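Local coordinates for protein PKS (PDB 5YDA) that is the acyltransferase domain of the splenocin polyketide synthase SpnD, which probably selects extender-unit acyl groups and loads them onto an acyl carrier protein, at residues A[116-122]-A[175-179]; A[376-380]-A[394-400]. One frame throughout, in Å; residues are numbered along the deposited sequence.

Contact 1: A[116-122]-A[175-179]; sequences LPGGGTQ and LFVTE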
loop_
_atom_site.group_PDB
_atom_site.type_symbol
_atom_site.label_atom_id
_atom_site.label_comp_id
_atom_site.label_asym_id
_atom_site.label_seq_id
_atom_site.Cartn_x
_atom_site.Cartn_y
_atom_site.Cartn_z
ATOM N N LEU A 116 -3.530 -0.080 1.971
ATOM C CA LEU A 116 -3.626 0.883 0.874
ATOM C C LEU A 116 -3.432 2.307 1.382
ATOM O O LEU A 116 -4.325 2.832 2.066
ATOM C CB LEU A 116 -4.985 0.763 0.182
ATOM C CG LEU A 116 -5.408 -0.442 -0.673
ATOM C CD1 LEU A 116 -4.363 -0.841 -1.745
ATOM C CD2 LEU A 116 -5.843 -1.611 0.162
ATOM N N PRO A 117 -2.321 2.977 1.072
ATOM C CA PRO A 117 -2.065 4.300 1.659
ATOM C C PRO A 117 -2.984 5.379 1.112
ATOM O O PRO A 117 -3.634 5.234 0.073
ATOM C CB PRO A 117 -0.598 4.589 1.302
ATOM C CG PRO A 117 -0.163 3.500 0.401
ATOM C CD PRO A 117 -1.098 2.347 0.554
ATOM N N GLY A 118 -3.004 6.500 1.822
ATOM C CA GLY A 118 -3.926 7.561 1.479
ATOM C C GLY A 118 -2.677 8.302 1.056
ATOM O O GLY A 118 -1.572 7.766 1.175
ATOM N N GLY A 119 -2.786 9.531 0.588
ATOM C CA GLY A 119 -1.542 10.090 0.072
ATOM C C GLY A 119 -0.415 10.649 0.913
ATOM O O GLY A 119 -0.479 10.629 2.153
ATOM N N GLY A 120 0.634 11.110 0.245
ATOM C CA GLY A 120 1.802 11.609 0.933
ATOM C C GLY A 120 3.061 11.003 0.361
ATOM O O GLY A 120 4.150 11.556 0.529
ATOM N N THR A 121 2.940 9.869 -0.326
ATOM C CA THR A 121 4.107 9.216 -0.896
ATOM C C THR A 121 4.083 9.177 -2.413
ATOM O O THR A 121 5.003 8.609 -3.007
ATOM C CB THR A 121 4.260 7.789 -0.357
ATOM O OG1 THR A 121 3.100 7.015 -0.701
ATOM C CG2 THR A 121 4.433 7.809 1.165
ATOM N N GLN A 122 3.067 9.760 -3.053
ATOM C CA GLN A 122 3.010 9.758 -4.508
ATOM C C GLN A 122 4.169 10.563 -5.083
ATOM O O GLN A 122 4.679 11.492 -4.452
ATOM C CB GLN A 122 1.683 10.328 -5.007
ATOM C CG GLN A 122 1.486 11.821 -4.769
ATOM C CD GLN A 122 1.003 12.134 -3.347
ATOM O OE1 GLN A 122 0.832 11.238 -2.523
ATOM N NE2 GLN A 122 0.787 13.414 -3.061
ATOM N N LEU A 175 -1.995 8.319 -7.650
ATOM C CA LEU A 175 -1.765 7.391 -6.542
ATOM C C LEU A 175 -2.854 6.332 -6.494
ATOM O O LEU A 175 -2.562 5.141 -6.316
ATOM C CB LEU A 175 -1.687 8.142 -5.204
ATOM C CG LEU A 175 -1.543 7.232 -3.979
ATOM C CD1 LEU A 175 -0.184 6.530 -3.969
ATOM C CD2 LEU A 175 -1.726 8.026 -2.707
ATOM N N PHE A 176 -4.117 6.750 -6.673
ATOM C CA PHE A 176 -5.220 5.796 -6.632
ATOM C C PHE A 176 -5.041 4.699 -7.676
ATOM O O PHE A 176 -5.162 3.510 -7.366
ATOM C CB PHE A 176 -6.542 6.532 -6.835
ATOM C CG PHE A 176 -7.740 5.631 -6.880
ATOM C CD1 PHE A 176 -8.248 5.072 -5.712
ATOM C CD2 PHE A 176 -8.357 5.336 -8.091
ATOM C CE1 PHE A 176 -9.355 4.235 -5.758
ATOM C CE2 PHE A 176 -9.458 4.507 -8.141
ATOM C CZ PHE A 176 -9.961 3.954 -6.971
ATOM N N VAL A 177 -4.679 5.078 -8.905
ATOM C CA VAL A 177 -4.553 4.104 -9.984
ATOM C C VAL A 177 -3.320 3.237 -9.783
ATOM O O VAL A 177 -3.342 2.028 -10.065
ATOM C CB VAL A 177 -4.546 4.823 -11.348
ATOM C CG1 VAL A 177 -4.143 3.876 -12.478
ATOM C CG2 VAL A 177 -5.926 5.418 -11.604
ATOM N N THR A 178 -2.235 3.819 -9.260
ATOM C CA THR A 178 -1.052 3.011 -8.955
ATOM C C THR A 178 -1.382 1.910 -7.957
ATOM O O THR A 178 -1.002 0.749 -8.148
ATOM C CB THR A 178 0.088 3.890 -8.416
ATOM O OG1 THR A 178 0.470 4.860 -9.403
ATOM C CG2 THR A 178 1.296 3.024 -8.049
ATOM N N GLU A 179 -2.081 2.255 -6.878
ATOM C CA GLU A 179 -2.503 1.249 -5.906
ATOM C C GLU A 179 -3.334 0.163 -6.583
ATOM O O GLU A 179 -3.098 -1.038 -6.399
ATOM C CB GLU A 179 -3.323 1.923 -4.818
ATOM C CG GLU A 179 -2.456 2.812 -3.959
ATOM C CD GLU A 179 -3.211 3.482 -2.795
ATOM O OE1 GLU A 179 -4.439 3.330 -2.673
ATOM O OE2 GLU A 179 -2.562 4.145 -1.973
#
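Loop-to-helix packing joins P117 and G119 to E179 and L175, where the loop that follows strand 112-116 crosses helix 169-188. The contact is partly buried, near the middle of the chain. L175 and E179 lie one helical turn apart and both face the loop. E179 N bonds back to L175 O in the normal helical way.

E179 reaches in with an extended chain. Its CG is anti to the carbonyl carbon (chi1 -69°), and its acid group ends beside P117. The two side chains run past each other in opposite directions. E179 OE2 lies 3.4 Å from P117 CD and only 2.6 Å from P117 O. E179 OE1 is hydrogen-bonded to T205 OG1 of helix 201-210 and comes 3.9 Å from L116 CB. The acid is buried, and its OE2 faces the loop.

The loop leaves the central parallel strands of the acyltransferase domain. The neighbouring strand 195-198 runs into a GxSxG pattern (G198 to G202), consistent with the nucleophile elbow of this family. The backbone of L116 bonds to I197 and H199 there, and its side chain rests on T205.

Further along, L175 takes over. Its CD2 points at the backbone of G119, 3.5 Å from G119 CA, and lies alongside G118 C at 3.9 Å. Q122 crosses L175 at about a right angle, with Q122 CB 4.0 Å from L175 CB. The Q122 chain bends at chi2 (-82°) and folds back over its own loop. Its OE1 takes the N-H of G120 at 2.8 Å, on a lone pair in the carbonyl plane and nearly straight (171°). This bond pins the Q122 amide to the loop; Q122 OE1 lies 4.1 Å from L175 CD2.

Contact 2: A[376-380]-A[394-400]; sequences GDSLT and TVTTMRH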
loop_
_atom_site.group_PDB
_atom_site.type_symbol
_atom_site.label_atom_id
_atom_site.label_comp_id
_atom_site.label_asym_id
_atom_site.label_seq_id
_atom_site.Cartn_x
_atom_site.Cartn_y
_atom_site.Cartn_z
ATOM N N GLY A 376 6.156 3.284 -0.864
ATOM C CA GLY A 376 6.669 3.578 0.459
ATOM C C GLY A 376 6.284 2.547 1.507
ATOM O O GLY A 376 5.830 1.430 1.225
ATOM N N ASP A 377 6.472 2.957 2.762
ATOM C CA ASP A 377 6.238 2.090 3.905
ATOM C C ASP A 377 5.524 2.845 5.015
ATOM O O ASP A 377 5.691 2.525 6.197
ATOM C CB ASP A 377 7.554 1.511 4.431
ATOM C CG ASP A 377 8.508 2.595 4.951
ATOM O OD1 ASP A 377 8.187 3.808 4.858
ATOM O OD2 ASP A 377 9.588 2.232 5.446
ATOM N N SER A 378 4.723 3.849 4.664
ATOM C CA SER A 378 4.122 4.677 5.704
ATOM C C SER A 378 3.094 3.901 6.526
ATOM O O SER A 378 3.025 4.075 7.746
ATOM C CB SER A 378 3.506 5.934 5.083
ATOM O OG SER A 378 2.426 5.591 4.218
ATOM N N LEU A 379 2.284 3.042 5.898
ATOM C CA LEU A 379 1.317 2.278 6.695
ATOM C C LEU A 379 1.979 1.123 7.434
ATOM O O LEU A 379 1.513 0.726 8.513
ATOM C CB LEU A 379 0.182 1.735 5.821
ATOM C CG LEU A 379 -0.677 2.757 5.079
ATOM C CD1 LEU A 379 -1.900 2.060 4.459
ATOM C CD2 LEU A 379 -1.090 3.915 5.982
ATOM N N THR A 380 3.061 0.584 6.865
ATOM C CA THR A 380 3.834 -0.467 7.526
ATOM C C THR A 380 4.395 0.008 8.868
ATOM O O THR A 380 4.351 -0.731 9.860
ATOM C CB THR A 380 4.958 -0.920 6.588
ATOM O OG1 THR A 380 4.375 -1.477 5.408
ATOM C CG2 THR A 380 5.876 -1.947 7.244
ATOM N N THR A 394 5.702 -7.987 7.614
ATOM C CA THR A 394 5.277 -6.927 6.721
ATOM C C THR A 394 6.083 -7.035 5.442
ATOM O O THR A 394 7.225 -7.511 5.441
ATOM C CB THR A 394 5.435 -5.511 7.344
ATOM O OG1 THR A 394 6.819 -5.209 7.563
ATOM C CG2 THR A 394 4.679 -5.417 8.665
ATOM N N VAL A 395 5.448 -6.639 4.351
ATOM C CA VAL A 395 6.039 -6.724 3.027
ATOM C C VAL A 395 5.782 -5.408 2.335
ATOM O O VAL A 395 4.657 -4.895 2.348
ATOM C CB VAL A 395 5.456 -7.872 2.187
ATOM C CG1 VAL A 395 5.978 -7.776 0.744
ATOM C CG2 VAL A 395 5.780 -9.216 2.817
ATOM N N THR A 396 6.814 -4.873 1.732
ATOM C CA THR A 396 6.733 -3.615 1.036
ATOM C C THR A 396 6.846 -3.887 -0.459
ATOM O O THR A 396 7.474 -4.855 -0.892
ATOM C CB THR A 396 7.814 -2.676 1.586
ATOM O OG1 THR A 396 7.166 -1.526 2.132
ATOM C CG2 THR A 396 8.819 -2.288 0.561
ATOM N N THR A 397 6.228 -3.030 -1.245
ATOM C CA THR A 397 5.869 -3.398 -2.598
ATOM C C THR A 397 6.279 -2.361 -3.646
ATOM O O THR A 397 6.430 -2.716 -4.823
ATOM C CB THR A 397 4.351 -3.681 -2.600
ATOM O OG1 THR A 397 4.071 -5.029 -2.983
ATOM C CG2 THR A 397 3.563 -2.710 -3.357
ATOM N N MET A 398 6.555 -1.126 -3.253
ATOM C CA MET A 398 6.979 -0.113 -4.207
ATOM C C MET A 398 7.871 0.895 -3.481
ATOM O O MET A 398 7.580 1.303 -2.343
ATOM C CB MET A 398 5.745 0.553 -4.860
ATOM C CG MET A 398 6.023 1.781 -5.717
ATOM S SD MET A 398 4.569 2.302 -6.698
ATOM C CE MET A 398 4.538 0.991 -7.919
ATOM N N ARG A 399 8.946 1.298 -4.153
ATOM C CA ARG A 399 9.979 2.131 -3.546
ATOM C C ARG A 399 9.473 3.550 -3.288
ATOM O O ARG A 399 8.516 4.023 -3.909
ATOM C CB ARG A 399 11.199 2.207 -4.465
ATOM C CG ARG A 399 10.883 2.979 -5.746
ATOM C CD ARG A 399 12.003 2.941 -6.756
ATOM N NE ARG A 399 11.609 3.571 -8.010
ATOM C CZ ARG A 399 11.643 4.886 -8.231
ATOM N NH1 ARG A 399 12.052 5.720 -7.284
ATOM N NH2 ARG A 399 11.263 5.373 -9.401
ATOM N N HIS A 400 10.164 4.241 -2.375
ATOM C CA HIS A 400 9.998 5.674 -2.157
ATOM C C HIS A 400 10.536 6.464 -3.347
ATOM O O HIS A 400 11.344 5.967 -4.133
ATOM C CB HIS A 400 10.734 6.133 -0.889
ATOM C CG HIS A 400 9.986 5.866 0.379
ATOM N ND1 HIS A 400 10.338 4.857 1.251
ATOM C CD2 HIS A 400 8.907 6.481 0.927
ATOM C CE1 HIS A 400 9.514 4.868 2.286
ATOM N NE2 HIS A 400 8.634 5.840 2.112
HETATM O O HOH W 1 5.110 -0.405 -0.771
HETATM O O HOH W 2 6.795 6.438 3.716
#
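T394 meets T380 by methyl contact. T380 CG2 packs 3.4 Å from T394 OG1. With chi1 at -63°, T380 CG2 faces T394 while OG1 bonds to E372 OE1. Next, V395 bonds through its backbone to L370 and E372 on strand 369-372. T396 then faces the start of the helix. Its OG1 gives a weak bond to G376 O at 3.4 Å and lies near D377 CB.

The contact lies in a beta-alpha-beta unit of the acyltransferase domain: strand 369-372, helix 378-387 and strand 394-395. It ties the entrance of the helix to the edge strand and the loop after it.

At T397 a water takes over. It accepts from T397 N and lies 2.8 Å from G376 O, to which it may donate. M398 O receives the N-H of G376 at 2.9 Å (175°). R399 points away and forms a salt bridge with D407.

H400 ends the segment. One face of its ring covers G376 CA, 3.6 Å from the ring centroid, in a CH-pi contact. The D377 carboxylate stands nearly perpendicular to the ring (82°), and D377 OD1 sits at the ring edge, 3.1 Å from H400 CE1. A second water, also in the ring plane, donates to D377 OD1 and lies doubtfully close to H400 NE2.

Both segments of contact 1 precede those of contact 2 in sequence, so the two come in series along the chain. Their centres are about 11 Å apart, and both belong to the acyltransferase domain. They share the mixed six-stranded sheet, where strand 369-372 lies between strands 112-116 and 394-395. The loop after 112-116 serves contact 1, while 376-380 and the loop after 394-395 serve contact 2. The contacts also touch. L379 CD1 packs 3.4 Å from L116 C. M398 SD lies 3.6 Å from T178 CG2, which brings helix 169-188 against the loop after 394-395. L379 also rests on H199, inside the GxSxG pattern, which places both contacts near the probable active site.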